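PDB 3QDH: fimbrial structural subunit from Actinomyces naeslundii, which builds the shaft of type 2 fimbriae and, as an adhesin, mediates interactions with streptococci and host cells during oral biofilm development. Local coordinates for residues Val111-Asn116 with Asn222-Phe227; Pro33-Lys38 with Ser127-Ala132; Thr55-Thr60 with Val76-Gln81; Cys247-Glu252 with Gly266-Val271. All coordinates share one frame; numbering follows the deposited sequence. Where two conformers were deposited one is given.

Contact 1 (Val111-Asn116 with Asn222-Phe227); sequences VTEARN and NVKGLF
Glu113 and Lys224 lie side by side, their side chains running in the same direction and meeting near their charged ends. Glu113 OE1 faces Lys224 NZ at 3.9 Å, a long salt bridge, and the methylene CE is equally close to that oxygen. Both chains are extended beyond CG; in Glu113, CG sits between the backbone N and the carbonyl carbon (chi1 68°), and the straight chain then carries OE1 alongside the lysine. The other oxygen is taken from within the loop: Arg115 NE donates to Glu113 OE2 over 3.1 Å. The donor stands above the carboxylate plane, whereas the oxygen lies close to the guanidinium plane. Glu113 is thus shared by two cations, which probably favours its charged form, and long flexible residues suit this partly solvent-exposed place. Beside the charged groups the backbones join once, Ala114 N to Lys224 O at 3.0 Å with an N-H...O angle of 148°. Small residues suit this inner level, where Ala114 CB is 4.4 Å from Gly225 CA and Trp158 also touches the alanine. Arg53 also holds the loop: its backbone O bonds to Thr112 OG1 and its NH1 to Ala114 O. Such a salt-bridge network, together with a single backbone bond, joins a loop of the N2-type adhesin region to strand 220-230 of the SpaA-like prealbumin (CnaB-type) region.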
# COMPACT_ATOMS: atom_id res chain seq x y z
N VAL A 111 -1.48 6.31 2.30
CA VAL A 111 -2.78 6.01 2.92
C VAL A 111 -3.21 7.21 3.76
O VAL A 111 -2.50 7.62 4.67
CB VAL A 111 -2.73 4.75 3.82
CG1 VAL A 111 -4.11 4.46 4.44
CG2 VAL A 111 -2.28 3.55 3.04
N THR A 112 -4.38 7.77 3.44
CA THR A 112 -4.90 8.92 4.16
C THR A 112 -5.86 8.50 5.28
O THR A 112 -5.91 9.15 6.34
CB THR A 112 -5.58 9.94 3.23
OG1 THR A 112 -6.66 9.32 2.52
CG2 THR A 112 -4.58 10.51 2.23
N GLU A 113 -6.61 7.43 5.04
CA GLU A 113 -7.59 6.90 6.01
C GLU A 113 -8.17 5.57 5.55
O GLU A 113 -8.12 5.23 4.37
CB GLU A 113 -8.71 7.91 6.27
CG GLU A 113 -9.63 8.15 5.08
CD GLU A 113 -10.59 9.29 5.29
OE1 GLU A 113 -10.84 9.67 6.46
OE2 GLU A 113 -11.10 9.83 4.29
N ALA A 114 -8.76 4.84 6.50
CA ALA A 114 -9.31 3.51 6.26
C ALA A 114 -10.66 3.49 5.55
O ALA A 114 -10.86 2.68 4.64
CB ALA A 114 -9.40 2.73 7.57
N ARG A 115 -11.58 4.36 5.97
CA ARG A 115 -12.99 4.36 5.52
C ARG A 115 -13.66 2.99 5.67
O ARG A 115 -13.57 2.40 6.74
CB ARG A 115 -13.14 4.90 4.09
CG ARG A 115 -12.85 6.37 3.94
CD ARG A 115 -13.14 6.84 2.54
NE ARG A 115 -12.30 7.98 2.18
CZ ARG A 115 -12.22 8.51 0.96
NH1 ARG A 115 -12.94 8.01 -0.05
NH2 ARG A 115 -11.42 9.54 0.74
N ASN A 116 -14.30 2.48 4.61
CA ASN A 116 -14.95 1.16 4.66
C ASN A 116 -13.96 0.04 4.98
O ASN A 116 -14.36 -1.06 5.34
CB ASN A 116 -15.77 0.87 3.38
CG ASN A 116 -14.96 0.18 2.27
OD1 ASN A 116 -15.43 -0.77 1.64
ND2 ASN A 116 -13.75 0.67 2.00
N ASN A 222 -7.20 9.89 17.80
CA ASN A 222 -7.88 9.24 16.67
C ASN A 222 -6.89 8.75 15.62
O ASN A 222 -6.32 9.55 14.88
CB ASN A 222 -8.94 10.17 16.06
CG ASN A 222 -9.71 9.52 14.92
OD1 ASN A 222 -9.75 8.29 14.80
ND2 ASN A 222 -10.33 10.34 14.09
N VAL A 223 -6.70 7.44 15.58
CA VAL A 223 -5.83 6.80 14.58
C VAL A 223 -6.70 6.41 13.38
O VAL A 223 -7.48 5.46 13.46
CB VAL A 223 -5.11 5.57 15.17
CG1 VAL A 223 -4.20 4.92 14.14
CG2 VAL A 223 -4.31 5.96 16.42
N LYS A 224 -6.54 7.14 12.28
CA LYS A 224 -7.43 7.00 11.13
C LYS A 224 -7.15 5.78 10.24
O LYS A 224 -7.91 5.50 9.31
CB LYS A 224 -7.45 8.29 10.30
CG LYS A 224 -8.44 9.34 10.79
CD LYS A 224 -8.58 10.48 9.78
CE LYS A 224 -9.91 11.22 9.96
NZ LYS A 224 -10.03 12.41 9.07
N GLY A 225 -6.09 5.04 10.54
CA GLY A 225 -5.80 3.83 9.79
C GLY A 225 -4.67 3.00 10.35
O GLY A 225 -3.57 3.50 10.57
N LEU A 226 -4.96 1.72 10.58
CA LEU A 226 -3.95 0.70 10.87
C LEU A 226 -4.19 -0.50 9.96
O LEU A 226 -5.33 -0.87 9.71
CB LEU A 226 -4.00 0.27 12.34
CG LEU A 226 -3.46 1.25 13.40
CD1 LEU A 226 -3.93 0.84 14.80
CD2 LEU A 226 -1.95 1.37 13.38
N PHE A 227 -3.10 -1.10 9.47
CA PHE A 227 -3.18 -2.25 8.56
C PHE A 227 -3.78 -3.48 9.25
O PHE A 227 -3.48 -3.76 10.40
CB PHE A 227 -1.79 -2.56 8.00
CG PHE A 227 -1.72 -3.82 7.19
CD1 PHE A 227 -2.27 -3.87 5.90
CD2 PHE A 227 -1.09 -4.96 7.69
CE1 PHE A 227 -2.20 -5.03 5.14
CE2 PHE A 227 -1.01 -6.12 6.94
CZ PHE A 227 -1.57 -6.16 5.66

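Contact 2 (Pro33-Lys38 with Ser127-Ala132)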
# COMPACT_ATOMS: atom_id res chain seq x y z
N PRO A 33 4.51 -10.24 -25.08
CA PRO A 33 4.19 -11.23 -26.11
C PRO A 33 5.37 -11.49 -27.05
O PRO A 33 6.33 -10.71 -27.09
CB PRO A 33 3.04 -10.58 -26.89
CG PRO A 33 3.21 -9.14 -26.68
CD PRO A 33 3.78 -8.98 -25.29
N THR A 34 5.28 -12.59 -27.79
CA THR A 34 6.24 -12.91 -28.83
C THR A 34 5.70 -12.35 -30.14
O THR A 34 4.69 -12.82 -30.66
CB THR A 34 6.45 -14.44 -28.93
OG1 THR A 34 6.83 -14.93 -27.64
CG2 THR A 34 7.54 -14.77 -29.92
N LEU A 35 6.35 -11.30 -30.65
CA LEU A 35 5.87 -10.65 -31.86
C LEU A 35 6.55 -11.27 -33.08
O LEU A 35 7.71 -11.67 -33.02
CB LEU A 35 6.10 -9.13 -31.82
CG LEU A 35 5.56 -8.32 -30.63
CD1 LEU A 35 5.80 -6.83 -30.84
CD2 LEU A 35 4.09 -8.58 -30.33
N ASP A 36 5.81 -11.34 -34.19
CA ASP A 36 6.41 -11.65 -35.49
C ASP A 36 7.51 -10.65 -35.78
O ASP A 36 7.46 -9.51 -35.31
CB ASP A 36 5.37 -11.58 -36.60
CG ASP A 36 4.29 -12.62 -36.46
OD1 ASP A 36 4.48 -13.59 -35.70
OD2 ASP A 36 3.24 -12.47 -37.13
N ALA A 37 8.48 -11.08 -36.58
CA ALA A 37 9.59 -10.23 -37.02
C ALA A 37 9.16 -8.82 -37.46
O ALA A 37 9.79 -7.84 -37.09
CB ALA A 37 10.38 -10.92 -38.14
N LYS A 38 8.07 -8.73 -38.23
CA LYS A 38 7.62 -7.45 -38.80
C LYS A 38 6.41 -6.85 -38.08
O LYS A 38 5.67 -6.04 -38.65
CB LYS A 38 7.34 -7.59 -40.31
CG LYS A 38 8.57 -7.90 -41.18
CD LYS A 38 9.50 -6.68 -41.27
CE LYS A 38 10.49 -6.81 -42.43
NZ LYS A 38 11.53 -5.72 -42.37
N SER A 127 -1.79 -1.51 -24.89
CA SER A 127 -0.78 -1.69 -25.93
C SER A 127 -1.42 -2.12 -27.25
O SER A 127 -2.56 -2.60 -27.28
CB SER A 127 0.32 -2.67 -25.50
OG SER A 127 -0.18 -3.98 -25.27
N ASP A 128 -0.70 -1.89 -28.33
CA ASP A 128 -1.16 -2.29 -29.65
C ASP A 128 0.04 -2.48 -30.55
O ASP A 128 1.10 -1.89 -30.33
CB ASP A 128 -2.11 -1.22 -30.21
CG ASP A 128 -3.02 -1.74 -31.31
OD1 ASP A 128 -3.18 -2.98 -31.48
OD2 ASP A 128 -3.60 -0.88 -31.99
N THR A 129 -0.12 -3.32 -31.57
CA THR A 129 0.94 -3.62 -32.52
C THR A 129 0.42 -3.50 -33.94
O THR A 129 -0.79 -3.55 -34.17
CB THR A 129 1.43 -5.07 -32.34
OG1 THR A 129 0.30 -5.94 -32.37
CG2 THR A 129 2.18 -5.22 -31.00
N VAL A 130 1.34 -3.36 -34.89
CA VAL A 130 0.99 -3.21 -36.31
C VAL A 130 2.06 -3.92 -37.16
O VAL A 130 3.24 -3.89 -36.81
CB VAL A 130 0.87 -1.70 -36.69
CG1 VAL A 130 2.24 -0.97 -36.53
CG2 VAL A 130 0.29 -1.51 -38.10
N TYR A 131 1.64 -4.58 -38.24
CA TYR A 131 2.58 -5.11 -39.22
C TYR A 131 3.11 -3.94 -40.05
O TYR A 131 2.33 -3.11 -40.54
CB TYR A 131 1.92 -6.17 -40.12
CG TYR A 131 2.89 -6.91 -41.04
CD1 TYR A 131 3.30 -6.36 -42.25
CD2 TYR A 131 3.38 -8.17 -40.69
CE1 TYR A 131 4.19 -7.05 -43.09
CE2 TYR A 131 4.26 -8.86 -41.52
CZ TYR A 131 4.66 -8.30 -42.72
OH TYR A 131 5.53 -8.98 -43.54
N ALA A 132 4.42 -3.86 -40.18
CA ALA A 132 5.04 -2.84 -41.01
C ALA A 132 6.32 -3.37 -41.66
O ALA A 132 7.04 -4.17 -41.07
CB ALA A 132 5.33 -1.58 -40.20
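With CG anti to the carbonyl carbon (chi1 -66°) and a bend at chi2, the Lys38 chain leads off past Ala132 O, leaving CB over the Tyr131 ring. Tyr131 has CG anti to its own N (chi1 -172°), which swings the ring back across the lysine. The result is a CH-pi contact: Lys38 CB lies over one ring face, 3.9 Å from the centroid and displaced toward the rim, where Lys38 CB to Tyr131 CE2 is 3.5 Å. An aliphatic methylene suits the flat ring, and the long chain carries NZ past Ala132 to bond with Glu133 O. The backbone closes the same end. Ala132 N donates to Lys38 O over 2.9 Å, nearly straight at 164°, and Tyr131 CA approaches that oxygen at 3.3 Å in a CA-H...O contact. At the other end Leu35 and Thr129 reach toward each other tip to tip, with Leu35 CD2 3.9 Å from Thr129 CG2; Tyr41 of strand 39-49 touches both. Thr129, a branched residue at home on a strand, offers its methyl to the leucine. This surface contact joins the 33-38 loop to the end of strand 118-131. Its chemistry implies a modest join, one backbone bond supported by weak C-H contacts, with the lysine contributing its hydrocarbon to the tyrosine and its charged end to a main-chain carbonyl.

Contact 3 (Thr55-Thr60 with Val76-Gln81)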
# COMPACT_ATOMS: atom_id res chain seq x y z
N THR A 55 -3.04 9.02 -1.72
CA THR A 55 -2.67 10.34 -2.21
C THR A 55 -1.23 10.35 -2.72
O THR A 55 -0.45 9.42 -2.45
CB THR A 55 -2.90 11.42 -1.12
OG1 THR A 55 -3.09 12.70 -1.74
CG2 THR A 55 -1.73 11.48 -0.14
N ALA A 56 -0.89 11.41 -3.46
CA ALA A 56 0.42 11.57 -4.08
C ALA A 56 0.80 10.32 -4.88
O ALA A 56 1.92 9.82 -4.79
CB ALA A 56 1.49 11.90 -3.02
N VAL A 57 -0.15 9.83 -5.67
CA VAL A 57 0.00 8.56 -6.37
C VAL A 57 1.01 8.66 -7.52
O VAL A 57 1.08 9.68 -8.20
CB VAL A 57 -1.35 7.97 -6.85
CG1 VAL A 57 -2.28 7.75 -5.64
CG2 VAL A 57 -2.02 8.86 -7.89
N THR A 58 1.78 7.59 -7.70
CA THR A 58 2.85 7.56 -8.69
C THR A 58 3.25 6.11 -8.95
O THR A 58 2.58 5.17 -8.47
CB THR A 58 4.08 8.43 -8.24
OG1 THR A 58 4.94 8.69 -9.37
CG2 THR A 58 4.86 7.77 -7.10
N ALA A 59 4.31 5.93 -9.72
CA ALA A 59 4.89 4.62 -9.96
C ALA A 59 6.41 4.71 -9.88
O ALA A 59 6.99 5.72 -10.29
CB ALA A 59 4.45 4.08 -11.32
N THR A 60 7.03 3.67 -9.34
CA THR A 60 8.49 3.55 -9.25
C THR A 60 8.94 2.17 -9.71
O THR A 60 8.11 1.31 -10.04
CB THR A 60 9.00 3.74 -7.79
OG1 THR A 60 8.47 2.69 -6.97
CG2 THR A 60 8.58 5.09 -7.23
N VAL A 76 6.83 8.27 -16.53
CA VAL A 76 5.80 8.11 -15.50
C VAL A 76 5.06 9.44 -15.32
O VAL A 76 5.68 10.49 -15.22
CB VAL A 76 6.41 7.65 -14.17
CG1 VAL A 76 5.31 7.41 -13.12
CG2 VAL A 76 7.26 6.38 -14.37
N ASP A 77 3.73 9.38 -15.32
CA ASP A 77 2.90 10.57 -15.21
C ASP A 77 1.70 10.26 -14.32
O ASP A 77 1.25 9.11 -14.27
CB ASP A 77 2.40 11.01 -16.60
CG ASP A 77 1.83 12.42 -16.61
OD1 ASP A 77 2.32 13.29 -15.85
OD2 ASP A 77 0.89 12.68 -17.38
N THR A 78 1.21 11.27 -13.62
CA THR A 78 -0.04 11.16 -12.88
C THR A 78 -1.02 12.22 -13.40
O THR A 78 -0.68 13.40 -13.47
CB THR A 78 0.17 11.32 -11.36
OG1 THR A 78 1.04 10.30 -10.87
CG2 THR A 78 -1.18 11.25 -10.61
N LYS A 79 -2.22 11.78 -13.78
CA LYS A 79 -3.34 12.68 -14.07
C LYS A 79 -4.50 12.31 -13.13
O LYS A 79 -5.11 11.25 -13.27
CB LYS A 79 -3.78 12.56 -15.53
CG LYS A 79 -2.76 13.10 -16.53
CD LYS A 79 -3.22 12.92 -17.97
CE LYS A 79 -2.18 13.44 -18.95
NZ LYS A 79 -2.82 13.81 -20.24
N GLY A 80 -4.78 13.17 -12.15
CA GLY A 80 -5.78 12.86 -11.12
C GLY A 80 -5.31 11.68 -10.28
O GLY A 80 -4.22 11.72 -9.70
N GLN A 81 -6.11 10.62 -10.24
CA GLN A 81 -5.71 9.39 -9.55
C GLN A 81 -5.06 8.37 -10.49
O GLN A 81 -4.61 7.30 -10.05
CB GLN A 81 -6.91 8.75 -8.83
CG GLN A 81 -7.38 9.51 -7.58
CD GLN A 81 -6.36 9.49 -6.46
OE1 GLN A 81 -5.71 10.50 -6.20
NE2 GLN A 81 -6.19 8.34 -5.81
O HOH W 1 3.77 10.47 -11.32
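Two antiparallel strands from different sheets of the N2-type adhesin region face each other here, joined through side chains and without a backbone ladder; the short strand axes come within 6.8 Å at 167°. Thr78 is the polar link. Its OG1 donates to Val57 O over 2.7 Å, approaching at a C=O...O angle of 137° and tilted from the carbonyl plane. With OG1 beside the backbone N (chi1 -61°), its methyl CG2 takes the place anti to N and meets Val57 CG2 at 3.7 Å, the two side chains crossing at about a right angle. A threonine suits this place because one branch serves the carbonyl and the other the valine. A water extends the polar side: it donates to Thr78 OG1 at 2.8 Å and is hydrogen-bonded to Thr58 OG1 at 2.9 Å, so the Thr78 hydroxyl is gripped by two bonds. Farther along, Val76 CG1 packs on the methyl CB of Ala59 at 3.9 Å; the small alanine lets the strands stay near. At the turn, Val57 CG2 also touches Gln81 O at 3.7 Å, while the bent Gln81 chain crosses Val57 CG1 at about a right angle and spends its NE2 on the carbonyls of Leu50 and Leu54. The apolar groups continue into strand 82-87, where Val83 touches Val57, Ala59 and Thr78. Strand 57-64 pairs with strand 102-111, and strand 74-79 pairs with strand 82-87, so the contact bridges two sheets.

Contact 4 (Cys247-Glu252 with Gly266-Val271)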
# COMPACT_ATOMS: atom_id res chain seq x y z
N CYS A 247 -4.46 -7.74 15.67
CA CYS A 247 -4.03 -7.29 16.99
C CYS A 247 -2.84 -6.35 16.95
O CYS A 247 -1.89 -6.55 16.18
CB CYS A 247 -3.66 -8.48 17.88
SG CYS A 247 -4.94 -9.70 18.18
N TYR A 248 -2.91 -5.32 17.80
CA TYR A 248 -1.79 -4.44 18.07
C TYR A 248 -1.61 -4.28 19.58
O TYR A 248 -2.46 -4.74 20.36
CB TYR A 248 -2.02 -3.07 17.43
CG TYR A 248 -1.85 -3.02 15.93
CD1 TYR A 248 -0.64 -2.61 15.37
CD2 TYR A 248 -2.89 -3.36 15.07
CE1 TYR A 248 -0.46 -2.55 13.99
CE2 TYR A 248 -2.73 -3.30 13.68
CZ TYR A 248 -1.51 -2.90 13.16
OH TYR A 248 -1.33 -2.82 11.80
N VAL A 249 -0.51 -3.66 19.99
CA VAL A 249 -0.20 -3.44 21.40
C VAL A 249 -0.01 -1.95 21.69
O VAL A 249 0.89 -1.31 21.13
CB VAL A 249 1.04 -4.26 21.86
CG1 VAL A 249 1.42 -3.93 23.30
CG2 VAL A 249 0.77 -5.76 21.71
N LEU A 250 -0.87 -1.41 22.55
CA LEU A 250 -0.80 -0.00 22.95
C LEU A 250 -0.04 0.15 24.27
O LEU A 250 -0.35 -0.52 25.25
CB LEU A 250 -2.21 0.59 23.06
CG LEU A 250 -2.36 2.09 23.28
CD1 LEU A 250 -1.85 2.88 22.08
CD2 LEU A 250 -3.81 2.44 23.58
N VAL A 251 0.95 1.03 24.27
CA VAL A 251 1.79 1.27 25.45
C VAL A 251 1.67 2.73 25.88
O VAL A 251 1.92 3.63 25.09
CB VAL A 251 3.28 0.92 25.17
CG1 VAL A 251 4.16 1.26 26.37
CG2 VAL A 251 3.42 -0.55 24.81
N GLU A 252 1.28 2.96 27.14
CA GLU A 252 1.29 4.30 27.71
C GLU A 252 2.71 4.68 28.12
O GLU A 252 3.36 3.97 28.91
CB GLU A 252 0.32 4.43 28.90
CG GLU A 252 -0.07 5.88 29.19
CD GLU A 252 -0.92 6.06 30.45
OE1 GLU A 252 -1.50 5.08 30.97
OE2 GLU A 252 -1.02 7.22 30.92
N GLY A 266 1.02 -2.94 33.54
CA GLY A 266 -0.12 -2.08 33.84
C GLY A 266 -0.39 -1.05 32.75
O GLY A 266 -1.53 -0.66 32.53
N ALA A 267 0.68 -0.62 32.08
CA ALA A 267 0.61 0.43 31.07
C ALA A 267 0.53 -0.10 29.63
O ALA A 267 0.64 0.68 28.67
CB ALA A 267 1.80 1.38 31.22
N VAL A 268 0.31 -1.40 29.48
CA VAL A 268 0.25 -2.06 28.17
C VAL A 268 -1.16 -2.60 27.88
O VAL A 268 -1.70 -3.38 28.67
CB VAL A 268 1.31 -3.20 28.06
CG1 VAL A 268 1.14 -3.99 26.77
CG2 VAL A 268 2.73 -2.64 28.16
N THR A 269 -1.73 -2.18 26.76
CA THR A 269 -3.09 -2.58 26.38
C THR A 269 -3.14 -3.26 25.01
O THR A 269 -2.71 -2.67 24.01
CB THR A 269 -4.05 -1.36 26.41
OG1 THR A 269 -3.98 -0.72 27.69
CG2 THR A 269 -5.50 -1.78 26.15
N PRO A 270 -3.67 -4.50 24.95
CA PRO A 270 -3.91 -5.16 23.67
C PRO A 270 -5.13 -4.56 22.97
O PRO A 270 -6.18 -4.39 23.59
CB PRO A 270 -4.20 -6.62 24.06
CG PRO A 270 -3.74 -6.74 25.49
CD PRO A 270 -3.96 -5.39 26.08
N VAL A 271 -5.00 -4.25 21.68
CA VAL A 271 -6.12 -3.69 20.90
C VAL A 271 -6.42 -4.49 19.63
O VAL A 271 -5.52 -4.85 18.88
CB VAL A 271 -5.90 -2.19 20.56
CG1 VAL A 271 -5.96 -1.33 21.82
CG2 VAL A 271 -4.58 -1.96 19.82
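Val268 is flanked by two valines of the opposite strand, its CG1 pressed on Val249 CG1 at 3.5 Å, tighter than usual, and its CG2 against Val251 CG2 at 4.0 Å. Val251 and Val268 lie side by side, pointing the same way. With CG1 anti to the backbone N (chi1 173°), Val268 presents one methyl to each neighbour, a task suited to a beta-branched residue. Across the sheet, on the face of Tyr248, Leu250, Thr269 and Val271, Tyr248 CB meets Val271 CG2 at 3.7 Å, and Leu250 packs further on Phe183, Leu185 and Ile163. The two segments form an antiparallel ladder in the SpaA-like prealbumin (CnaB-type) domain, with strand 182-188 on the other edge of strand 245-254. Hydrogen-bonded pairs are Tyr248 with Val271 and Leu250 with Thr269, the latter joined by Thr269 N to Leu250 O at 2.6 Å. Pro270, lacking an N-H, fits the non-hydrogen-bonded pair with Val249. At the far end Glu252 N donates to Ala267 O over 2.8 Å, and the small methyl CB of Ala267 lies 4.1 Å from Glu252 CB. Tyr248 OH is hydrogen-bonded to Phe227 O, and Cys247 SG is disulfide-bonded to Cys196.

This chain, the C-terminal part of the longer subunit, is elongated and built of two regions. Contacts 2 and 3 lie in the N2-type adhesin region, their centres about 29 Å apart, and contact 3 falls between the two segments of contact 2 in sequence. Contact 3 closes before contact 1 opens, and contact 4 comes last, in the SpaA-like region, its centre about 59 Å from that of contact 2. Contact 1 stands at the junction: Thr112 touches Thr55 of contact 3, while Leu226 and Phe227 meet Tyr248 of contact 4. Contacts 1, 2 and 3 all reach one mixed sheet that crosses between the regions, so these are probably held as one unit.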